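Outer membrane protein Omp121 (Bacteroides thetaiotaomicron, PDB 5FQ8) probably imports nutrients across the outer membrane as a TonB-dependent receptor, a calcium-binding plugged beta-barrel working together with a partner protein. Local coordinates at residues P605-S610 with Y629-V634; N633-N638 with S685-Q690; S273-S278 with K292-A297. All coordinates share one frame; numbering follows the deposited sequence.

Contact 1: P605-S610 with Y629-V634. With MG (magnesium ion), chain L.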
loop_
_atom_site.group_PDB
_atom_site.type_symbol
_atom_site.label_atom_id
_atom_site.label_comp_id
_atom_site.label_asym_id
_atom_site.label_seq_id
_atom_site.Cartn_x
_atom_site.Cartn_y
_atom_site.Cartn_z
ATOM N N PRO B 605 -2.714 -28.139 -2.721
ATOM C CA PRO B 605 -3.782 -27.169 -2.495
ATOM C C PRO B 605 -3.277 -26.035 -1.645
ATOM O O PRO B 605 -2.353 -26.192 -0.850
ATOM C CB PRO B 605 -4.853 -27.978 -1.762
ATOM C CG PRO B 605 -4.442 -29.399 -1.868
ATOM C CD PRO B 605 -2.969 -29.406 -2.025
ATOM N N VAL B 606 -3.878 -24.873 -1.824
ATOM C CA VAL B 606 -3.528 -23.735 -0.999
ATOM C C VAL B 606 -4.794 -23.128 -0.434
ATOM O O VAL B 606 -5.902 -23.401 -0.891
ATOM C CB VAL B 606 -2.737 -22.673 -1.762
ATOM C CG1 VAL B 606 -1.570 -23.302 -2.463
ATOM C CG2 VAL B 606 -3.632 -21.947 -2.713
ATOM N N TYR B 607 -4.615 -22.311 0.591
ATOM C CA TYR B 607 -5.681 -21.497 1.147
ATOM C C TYR B 607 -5.303 -20.035 0.974
ATOM O O TYR B 607 -4.252 -19.603 1.442
ATOM C CB TYR B 607 -5.909 -21.811 2.627
ATOM C CG TYR B 607 -6.517 -23.145 2.955
ATOM C CD1 TYR B 607 -5.743 -24.294 3.004
ATOM C CD2 TYR B 607 -7.859 -23.248 3.273
ATOM C CE1 TYR B 607 -6.298 -25.510 3.340
ATOM C CE2 TYR B 607 -8.424 -24.462 3.608
ATOM C CZ TYR B 607 -7.641 -25.584 3.640
ATOM O OH TYR B 607 -8.209 -26.781 3.964
ATOM N N ALA B 608 -6.148 -19.282 0.314
ATOM C CA ALA B 608 -5.839 -17.883 0.095
ATOM C C ALA B 608 -6.463 -17.029 1.181
ATOM O O ALA B 608 -7.381 -17.446 1.869
ATOM C CB ALA B 608 -6.335 -17.432 -1.273
ATOM N N GLN B 609 -5.935 -15.830 1.346
ATOM C CA GLN B 609 -6.628 -14.848 2.151
ATOM C C GLN B 609 -7.987 -14.597 1.531
ATOM O O GLN B 609 -8.095 -14.373 0.330
ATOM C CB GLN B 609 -5.833 -13.556 2.231
ATOM C CG GLN B 609 -6.380 -12.580 3.200
ATOM C CD GLN B 609 -5.914 -11.189 2.918
ATOM O OE1 GLN B 609 -5.508 -10.881 1.809
ATOM N NE2 GLN B 609 -5.957 -10.337 3.918
ATOM N N SER B 610 -9.029 -14.649 2.348
ATOM C CA SER B 610 -10.376 -14.657 1.812
ATOM C C SER B 610 -10.662 -13.386 1.029
ATOM O O SER B 610 -10.399 -12.277 1.489
ATOM C CB SER B 610 -11.376 -14.837 2.944
ATOM O OG SER B 610 -11.114 -16.042 3.638
ATOM N N TYR B 629 -9.219 -16.983 5.918
ATOM C CA TYR B 629 -8.648 -17.759 4.841
ATOM C C TYR B 629 -9.752 -18.551 4.164
ATOM O O TYR B 629 -10.766 -18.875 4.780
ATOM C CB TYR B 629 -7.557 -18.660 5.378
ATOM C CG TYR B 629 -6.277 -17.912 5.646
ATOM C CD1 TYR B 629 -5.365 -17.691 4.627
ATOM C CD2 TYR B 629 -5.992 -17.406 6.897
ATOM C CE1 TYR B 629 -4.198 -17.005 4.847
ATOM C CE2 TYR B 629 -4.832 -16.716 7.127
ATOM C CZ TYR B 629 -3.933 -16.521 6.095
ATOM O OH TYR B 629 -2.761 -15.835 6.291
ATOM N N SER B 630 -9.576 -18.817 2.878
ATOM C CA SER B 630 -10.572 -19.500 2.072
ATOM C C SER B 630 -9.904 -20.609 1.278
ATOM O O SER B 630 -8.706 -20.561 1.006
ATOM C CB SER B 630 -11.278 -18.538 1.129
ATOM O OG SER B 630 -12.411 -19.150 0.547
ATOM N N ALA B 631 -10.683 -21.612 0.905
ATOM C CA ALA B 631 -10.137 -22.708 0.117
ATOM C C ALA B 631 -9.931 -22.261 -1.315
ATOM O O ALA B 631 -10.838 -21.696 -1.935
ATOM C CB ALA B 631 -11.053 -23.920 0.152
ATOM N N GLY B 632 -8.739 -22.535 -1.836
ATOM C CA GLY B 632 -8.362 -21.996 -3.132
ATOM C C GLY B 632 -9.195 -22.590 -4.248
ATOM O O GLY B 632 -9.555 -23.768 -4.230
ATOM N N ASN B 633 -9.489 -21.768 -5.239
ATOM C CA ASN B 633 -10.446 -22.210 -6.233
ATOM C C ASN B 633 -9.856 -23.120 -7.294
ATOM O O ASN B 633 -10.610 -23.584 -8.150
ATOM C CB ASN B 633 -11.086 -21.006 -6.903
ATOM C CG ASN B 633 -11.990 -20.257 -5.985
ATOM O OD1 ASN B 633 -12.082 -20.556 -4.800
ATOM N ND2 ASN B 633 -12.668 -19.267 -6.520
ATOM N N VAL B 634 -8.556 -23.403 -7.266
ATOM C CA VAL B 634 -7.911 -24.207 -8.297
ATOM C C VAL B 634 -7.408 -25.493 -7.670
ATOM O O VAL B 634 -6.455 -25.486 -6.896
ATOM C CB VAL B 634 -6.775 -23.450 -8.983
ATOM C CG1 VAL B 634 -6.021 -24.387 -9.895
ATOM C CG2 VAL B 634 -7.325 -22.285 -9.749
HETATM MG MG MG L . -12.778 -21.370 -2.926
HETATM O O HOH W 1 -12.695 -19.488 -2.147
HETATM O O HOH W 2 -12.370 -23.263 -3.462
#
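Tyr629, Tyr607 and Ser630 account for about half of the surface buried in this small antiparallel strand pairing, and each does so differently. Tyr629 faces Gln609 in a non-hydrogen-bonded pair. With its CG anti to the carbonyl carbon (chi1 -77°), the ring leads off across the other chain, its CD1 edge staying close, 3.4 Å from Ala608 O, while Tyr607 O sits at the ring edge, near its plane. The phenol end continues past the contact to Asn507 of the second subunit, another copy of this protein.

Tyr607 pairs with Ala631. Its ring lies beside the opposing backbone, with CD2 3.6 Å from Ser630 O and CE2 4.4 Å from Ala631 CB; its hydroxyl bonds a polar side chain of the chain of another protein.

Ser630 is held through its backbone, opposite Ala608. Its N-H reaches Ala608 O at 2.8 Å (159° at the hydrogen), and its O accepts from Ala608 N at 2.9 Å. A third bond, from Gly632 N to Val606 O, extends the pairing past Tyr607 and Ala631. The hydroxyl of Ser630 accepts a hydrogen bond from a water that is itself a magnesium ligand, and it also bonds an acidic side chain of the partner protein.

The ion is bound by Ala631 O and Asn633 OD1, each at 2.2 Å, by two waters, and by a backbone atom of the partner chain, a metal bridge between proteins. Strand 607-609 borders strand 629-635, whose later residues run parallel to strand 689-693. In the chain, the pairing lies in the connection between barrel strands 582-596 and 643-656.

Contact 2: N633-N638 with S685-Q690. With MG (magnesium ion), chain L.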
loop_
_atom_site.group_PDB
_atom_site.type_symbol
_atom_site.label_atom_id
_atom_site.label_comp_id
_atom_site.label_asym_id
_atom_site.label_seq_id
_atom_site.Cartn_x
_atom_site.Cartn_y
_atom_site.Cartn_z
ATOM N N ASN B 633 -9.489 -21.768 -5.239
ATOM C CA ASN B 633 -10.446 -22.210 -6.233
ATOM C C ASN B 633 -9.856 -23.120 -7.294
ATOM O O ASN B 633 -10.610 -23.584 -8.150
ATOM C CB ASN B 633 -11.086 -21.006 -6.903
ATOM C CG ASN B 633 -11.990 -20.257 -5.985
ATOM O OD1 ASN B 633 -12.082 -20.556 -4.800
ATOM N ND2 ASN B 633 -12.668 -19.267 -6.520
ATOM N N VAL B 634 -8.556 -23.403 -7.266
ATOM C CA VAL B 634 -7.911 -24.207 -8.297
ATOM C C VAL B 634 -7.408 -25.493 -7.670
ATOM O O VAL B 634 -6.455 -25.486 -6.896
ATOM C CB VAL B 634 -6.775 -23.450 -8.983
ATOM C CG1 VAL B 634 -6.021 -24.387 -9.895
ATOM C CG2 VAL B 634 -7.325 -22.285 -9.749
ATOM N N LEU B 635 -8.018 -26.598 -8.041
ATOM C CA LEU B 635 -7.734 -27.864 -7.394
ATOM C C LEU B 635 -6.361 -28.349 -7.801
ATOM O O LEU B 635 -6.074 -28.482 -8.987
ATOM C CB LEU B 635 -8.799 -28.883 -7.777
ATOM C CG LEU B 635 -8.758 -30.267 -7.157
ATOM C CD1 LEU B 635 -8.856 -30.144 -5.658
ATOM C CD2 LEU B 635 -9.905 -31.060 -7.698
ATOM N N GLY B 636 -5.511 -28.611 -6.834
ATOM C CA GLY B 636 -4.214 -29.152 -7.148
ATOM C C GLY B 636 -4.297 -30.612 -7.527
ATOM O O GLY B 636 -5.307 -31.278 -7.329
ATOM N N SER B 637 -3.208 -31.122 -8.091
ATOM C CA SER B 637 -3.162 -32.502 -8.549
ATOM C C SER B 637 -1.757 -33.024 -8.361
ATOM O O SER B 637 -0.801 -32.370 -8.774
ATOM C CB SER B 637 -3.571 -32.619 -10.018
ATOM O OG SER B 637 -3.379 -33.939 -10.485
ATOM N N ASN B 638 -1.632 -34.183 -7.737
ATOM C CA ASN B 638 -0.350 -34.858 -7.640
ATOM C C ASN B 638 -0.257 -36.040 -8.588
ATOM O O ASN B 638 0.717 -36.794 -8.530
ATOM C CB ASN B 638 -0.091 -35.302 -6.197
ATOM C CG ASN B 638 -1.201 -36.162 -5.639
ATOM O OD1 ASN B 638 -2.291 -36.232 -6.197
ATOM N ND2 ASN B 638 -0.932 -36.819 -4.524
ATOM N N SER B 685 -18.562 -27.923 -7.958
ATOM C CA SER B 685 -17.677 -28.939 -7.431
ATOM C C SER B 685 -16.896 -28.451 -6.240
ATOM O O SER B 685 -16.221 -29.255 -5.600
ATOM C CB SER B 685 -16.703 -29.377 -8.510
ATOM O OG SER B 685 -16.148 -28.232 -9.107
ATOM N N GLY B 686 -16.962 -27.164 -5.947
ATOM C CA GLY B 686 -16.140 -26.563 -4.929
ATOM C C GLY B 686 -14.918 -25.855 -5.457
ATOM O O GLY B 686 -14.302 -25.088 -4.719
ATOM N N TYR B 687 -14.552 -26.091 -6.704
ATOM C CA TYR B 687 -13.436 -25.421 -7.340
ATOM C C TYR B 687 -13.871 -24.949 -8.717
ATOM O O TYR B 687 -14.800 -25.499 -9.301
ATOM C CB TYR B 687 -12.244 -26.350 -7.443
ATOM C CG TYR B 687 -11.812 -26.995 -6.145
ATOM C CD1 TYR B 687 -12.532 -28.037 -5.584
ATOM C CD2 TYR B 687 -10.662 -26.583 -5.502
ATOM C CE1 TYR B 687 -12.123 -28.637 -4.415
ATOM C CE2 TYR B 687 -10.251 -27.175 -4.335
ATOM C CZ TYR B 687 -10.985 -28.199 -3.800
ATOM O OH TYR B 687 -10.564 -28.784 -2.638
ATOM N N THR B 688 -13.221 -23.904 -9.213
ATOM C CA THR B 688 -13.503 -23.392 -10.545
ATOM C C THR B 688 -12.556 -23.920 -11.601
ATOM O O THR B 688 -12.758 -23.642 -12.787
ATOM C CB THR B 688 -13.414 -21.885 -10.568
ATOM O OG1 THR B 688 -12.221 -21.493 -9.893
ATOM C CG2 THR B 688 -14.561 -21.302 -9.888
ATOM N N ALA B 689 -11.525 -24.651 -11.203
ATOM C CA ALA B 689 -10.610 -25.224 -12.169
ATOM C C ALA B 689 -9.882 -26.370 -11.508
ATOM O O ALA B 689 -9.759 -26.423 -10.289
ATOM C CB ALA B 689 -9.619 -24.189 -12.694
ATOM N N GLN B 690 -9.417 -27.296 -12.324
ATOM C CA GLN B 690 -8.578 -28.379 -11.850
ATOM C C GLN B 690 -7.371 -28.460 -12.753
ATOM O O GLN B 690 -7.508 -28.392 -13.972
ATOM C CB GLN B 690 -9.312 -29.711 -11.828
ATOM C CG GLN B 690 -8.431 -30.834 -11.350
ATOM C CD GLN B 690 -9.103 -32.172 -11.370
ATOM O OE1 GLN B 690 -8.529 -33.164 -10.938
ATOM N NE2 GLN B 690 -10.321 -32.217 -11.880
HETATM MG MG MG L . -12.778 -21.370 -2.926
HETATM O O HOH W 3 -6.716 -33.362 -8.773
HETATM O O HOH W 2 -12.370 -23.263 -3.462
HETATM O O HOH W 1 -12.695 -19.488 -2.147
#
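The ring of Tyr687 receives Leu635 over one face and the carbonyl carbon of Asn633 at its edge, near the ring plane. The facial contact is a CH-pi interaction: CD1 of Leu635 stands 3.7 Å from the ring centroid, close to the normal but displaced toward the rim on the side of CZ. In Leu635, CG is anti to the backbone N (chi1 -177°), and the next torsion (59°) then sets CD1 over the tyrosine and CD2 against Gln690, 3.9 Å from that residue's CD. Leucine and glutamine lie alongside each other and point the same way.

Asn633 O is the polar focus. Thr688 N donates to it in the carbonyl plane at 2.8 Å, Thr688 OG1 comes from above that plane at 3.2 Å, and Ala689 N adds a weak bond. One threonine thus grips the oxygen with both backbone and side chain, fixing the residue whose amide oxygen ligates magnesium. Beyond it the chains run parallel, and Leu635 N meets Ala689 O at 2.8 Å in a nearly straight bond (173°).

Two waters take part. One joins Gly636 O to Gln690 OE1, while Gln690 NE2 bonds a polar side chain of another protein's chain; the second, a magnesium ligand, donates to Gly686 O. Strand 689-693 lies between two partners, running parallel to strand 629-635 and antiparallel to strand 661-680, where Gln690 and Leu679 share backbone hydrogen bonding. The inserted structure is thereby joined to a strand of the barrel.

Contact 3: S273-S278 with K292-A297. With KR0 (3-decanoyloxypropyl decanoate), chain Q.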
loop_
_atom_site.group_PDB
_atom_site.type_symbol
_atom_site.label_atom_id
_atom_site.label_comp_id
_atom_site.label_asym_id
_atom_site.label_seq_id
_atom_site.Cartn_x
_atom_site.Cartn_y
_atom_site.Cartn_z
ATOM N N SER B 273 29.992 -1.681 -26.634
ATOM C CA SER B 273 28.969 -0.926 -27.345
ATOM C C SER B 273 28.061 -0.186 -26.376
ATOM O O SER B 273 28.016 -0.477 -25.182
ATOM C CB SER B 273 28.114 -1.845 -28.198
ATOM O OG SER B 273 27.485 -2.792 -27.367
ATOM N N PHE B 274 27.307 0.759 -26.925
ATOM C CA PHE B 274 26.371 1.581 -26.177
ATOM C C PHE B 274 25.256 2.001 -27.113
ATOM O O PHE B 274 25.513 2.362 -28.256
ATOM C CB PHE B 274 27.058 2.815 -25.605
ATOM C CG PHE B 274 26.111 3.901 -25.171
ATOM C CD1 PHE B 274 25.551 3.875 -23.904
ATOM C CD2 PHE B 274 25.797 4.954 -26.005
ATOM C CE1 PHE B 274 24.702 4.864 -23.484
ATOM C CE2 PHE B 274 24.939 5.946 -25.581
ATOM C CZ PHE B 274 24.390 5.897 -24.321
ATOM N N SER B 275 24.024 1.971 -26.629
ATOM C CA SER B 275 22.897 2.400 -27.435
ATOM C C SER B 275 21.982 3.279 -26.612
ATOM O O SER B 275 21.853 3.092 -25.405
ATOM C CB SER B 275 22.123 1.212 -27.970
ATOM O OG SER B 275 21.747 0.381 -26.902
ATOM N N GLN B 276 21.355 4.241 -27.276
ATOM C CA GLN B 276 20.477 5.194 -26.625
ATOM C C GLN B 276 19.300 5.465 -27.537
ATOM O O GLN B 276 19.472 5.654 -28.737
ATOM C CB GLN B 276 21.212 6.490 -26.306
ATOM C CG GLN B 276 20.383 7.543 -25.642
ATOM C CD GLN B 276 19.655 8.400 -26.624
ATOM O OE1 GLN B 276 19.874 8.298 -27.812
ATOM N NE2 GLN B 276 18.771 9.244 -26.135
ATOM N N ILE B 277 18.108 5.482 -26.956
ATOM C CA ILE B 277 16.851 5.658 -27.677
ATOM C C ILE B 277 15.916 6.467 -26.799
ATOM O O ILE B 277 15.819 6.219 -25.598
ATOM C CB ILE B 277 16.224 4.299 -28.043
ATOM C CG1 ILE B 277 17.138 3.529 -28.974
ATOM C CG2 ILE B 277 14.891 4.482 -28.690
ATOM C CD1 ILE B 277 16.579 2.240 -29.409
ATOM N N SER B 278 15.234 7.443 -27.388
ATOM C CA SER B 278 14.335 8.306 -26.635
ATOM C C SER B 278 13.132 8.652 -27.486
ATOM O O SER B 278 13.200 9.537 -28.331
ATOM C CB SER B 278 15.031 9.572 -26.166
ATOM O OG SER B 278 15.820 9.292 -25.033
ATOM N N LYS B 292 15.486 3.947 -23.949
ATOM C CA LYS B 292 16.277 2.737 -23.852
ATOM C C LYS B 292 17.741 3.134 -23.771
ATOM O O LYS B 292 18.173 4.045 -24.477
ATOM C CB LYS B 292 16.002 1.828 -25.033
ATOM C CG LYS B 292 16.699 0.503 -24.987
ATOM C CD LYS B 292 16.563 -0.225 -26.290
ATOM C CE LYS B 292 17.121 -1.609 -26.183
ATOM N NZ LYS B 292 17.062 -2.336 -27.455
ATOM N N TYR B 293 18.476 2.505 -22.859
ATOM C CA TYR B 293 19.929 2.625 -22.761
ATOM C C TYR B 293 20.500 1.233 -22.567
ATOM O O TYR B 293 20.022 0.485 -21.717
ATOM C CB TYR B 293 20.378 3.500 -21.593
ATOM C CG TYR B 293 20.086 4.980 -21.658
ATOM C CD1 TYR B 293 18.905 5.488 -21.161
ATOM C CD2 TYR B 293 21.014 5.875 -22.155
ATOM C CE1 TYR B 293 18.634 6.832 -21.191
ATOM C CE2 TYR B 293 20.750 7.225 -22.188
ATOM C CZ TYR B 293 19.555 7.696 -21.704
ATOM O OH TYR B 293 19.261 9.036 -21.726
ATOM N N THR B 294 21.518 0.884 -23.331
ATOM C CA THR B 294 22.238 -0.360 -23.113
ATOM C C THR B 294 23.731 -0.094 -23.081
ATOM O O THR B 294 24.205 0.911 -23.601
ATOM C CB THR B 294 21.955 -1.386 -24.202
ATOM O OG1 THR B 294 22.522 -0.940 -25.447
ATOM C CG2 THR B 294 20.472 -1.565 -24.356
ATOM N N PHE B 295 24.460 -1.008 -22.449
ATOM C CA PHE B 295 25.910 -1.019 -22.466
ATOM C C PHE B 295 26.354 -2.465 -22.495
ATOM O O PHE B 295 25.777 -3.290 -21.799
ATOM C CB PHE B 295 26.502 -0.306 -21.255
ATOM C CG PHE B 295 27.998 -0.217 -21.288
ATOM C CD1 PHE B 295 28.620 0.811 -21.968
ATOM C CD2 PHE B 295 28.780 -1.176 -20.664
ATOM C CE1 PHE B 295 29.976 0.890 -22.019
ATOM C CE2 PHE B 295 30.137 -1.100 -20.711
ATOM C CZ PHE B 295 30.741 -0.064 -21.389
ATOM N N SER B 296 27.353 -2.780 -23.313
ATOM C CA SER B 296 27.836 -4.148 -23.438
ATOM C C SER B 296 29.352 -4.172 -23.531
ATOM O O SER B 296 29.978 -3.214 -23.977
ATOM C CB SER B 296 27.243 -4.841 -24.654
ATOM O OG SER B 296 27.802 -6.131 -24.809
ATOM N N ALA B 297 29.934 -5.277 -23.094
ATOM C CA ALA B 297 31.372 -5.465 -23.139
ATOM C C ALA B 297 31.610 -6.952 -23.273
ATOM O O ALA B 297 31.185 -7.717 -22.414
ATOM C CB ALA B 297 32.048 -4.913 -21.895
HETATM C C1 KR0 Q . 25.263 14.528 -14.536
HETATM O O1 KR0 Q . 25.593 14.300 -15.901
HETATM C C2 KR0 Q . 25.313 13.148 -13.906
HETATM C C3 KR0 Q . 24.301 12.213 -14.544
HETATM C C4 KR0 Q . 23.574 9.766 -20.326
HETATM O O4 KR0 Q . 24.740 11.593 -15.747
HETATM C C5 KR0 Q . 23.702 11.139 -16.661
HETATM C C6 KR0 Q . 24.968 10.036 -20.920
HETATM C C7 KR0 Q . 26.448 15.167 -16.690
HETATM C C8 KR0 Q . 25.384 8.931 -21.899
HETATM O O8 KR0 Q . 22.560 11.471 -16.426
HETATM C C9 KR0 Q . 26.773 9.066 -22.534
HETATM O O9 KR0 Q . 27.544 15.464 -16.253
HETATM C C10 KR0 Q . 24.009 10.270 -17.860
HETATM C C11 KR0 Q . 23.199 10.633 -19.112
HETATM C C12 KR0 Q . 25.987 15.677 -18.038
HETATM C C13 KR0 Q . 26.174 14.621 -19.124
HETATM C C14 KR0 Q . 27.056 7.877 -23.458
HETATM C C15 KR0 Q . 28.532 7.636 -23.759
HETATM C C16 KR0 Q . 28.847 6.157 -23.777
HETATM C C17 KR0 Q . 27.608 14.549 -19.632
HETATM C C18 KR0 Q . 27.998 13.112 -19.962
HETATM C C19 KR0 Q . 28.061 12.841 -21.464
HETATM C C20 KR0 Q . 29.501 12.823 -21.984
HETATM C C21 KR0 Q . 29.634 12.152 -23.352
HETATM C C22 KR0 Q . 31.082 12.155 -23.843
HETATM C C23 KR0 Q . 31.300 11.422 -25.155
HETATM O O HOH W 4 19.498 -0.584 -28.196
#
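Phe274 and Tyr293 meet because their first torsions differ: the phenylalanine has CG anti to the backbone N (chi1 163°), whereas the tyrosine has CG anti to the carbonyl carbon (chi1 -68°), and its ring swings back toward the opposing strand. Phe274 CZ thus arrives at the edge of the tyrosine, 4.0 Å from CD2. Gln276 lies alongside the same tyrosine, its CG 3.5 Å from CE2; beyond that carbon the glutamine bends, and its amide plane stands 65° from the ring.

One face of Phe274 is covered by a decanoyl chain of the bound lipid, whose C14 lies 3.4 Å from CZ. With an alanine here, the acyl chain would probably lose the ring that C14 rests on, and the edge of Tyr293 would lose its neighbour.

The other side of the sheet is more polar. There Ile277 and Lys292 run side by side, CB to CB 3.9 Å, and the extended lysine carries NZ to the backbone oxygens of Ser58, Asn131 and Ile133. Lys292 NZ also donates to a water, which in turn bonds Ser275 OG. Ser273 OG bonds Asp137.

Between the faces, six backbone hydrogen bonds link three antiparallel hydrogen-bonded pairs: Ser273 with Ser296, Ser275 with Thr294, and Ile277 with Lys292, the last including Lys292 N to Ile277 O at 2.8 Å. The two strands form the hairpin 268-280 and 289-303 of the barrel wall, flanked by strands 252-264 and 306-320, with plug residues inside and, outside, lipid and Phe388 of the second subunit packed on Phe295.

In the fold
Contact 3 is a buried pairing of long neighbouring barrel strands, whereas contacts 1 and 2 are partly buried and lie in short strands against a partner protein, their centres about 45 and 46 Å from that of contact 3. The first two are continuous: 10 Å apart between centres, they share Asn633, Val634 and strand 629-635, and touch where Gly632 O approaches Tyr687 CD2. The general lesson is that chemistry follows surroundings. In contact 3, regular antiparallel bonding separates a largely aromatic, lipid-facing side from a polar, plug-facing one; in contacts 1 and 2, sparse and mixed strand pairing is supplemented by magnesium, waters and bonds to another chain.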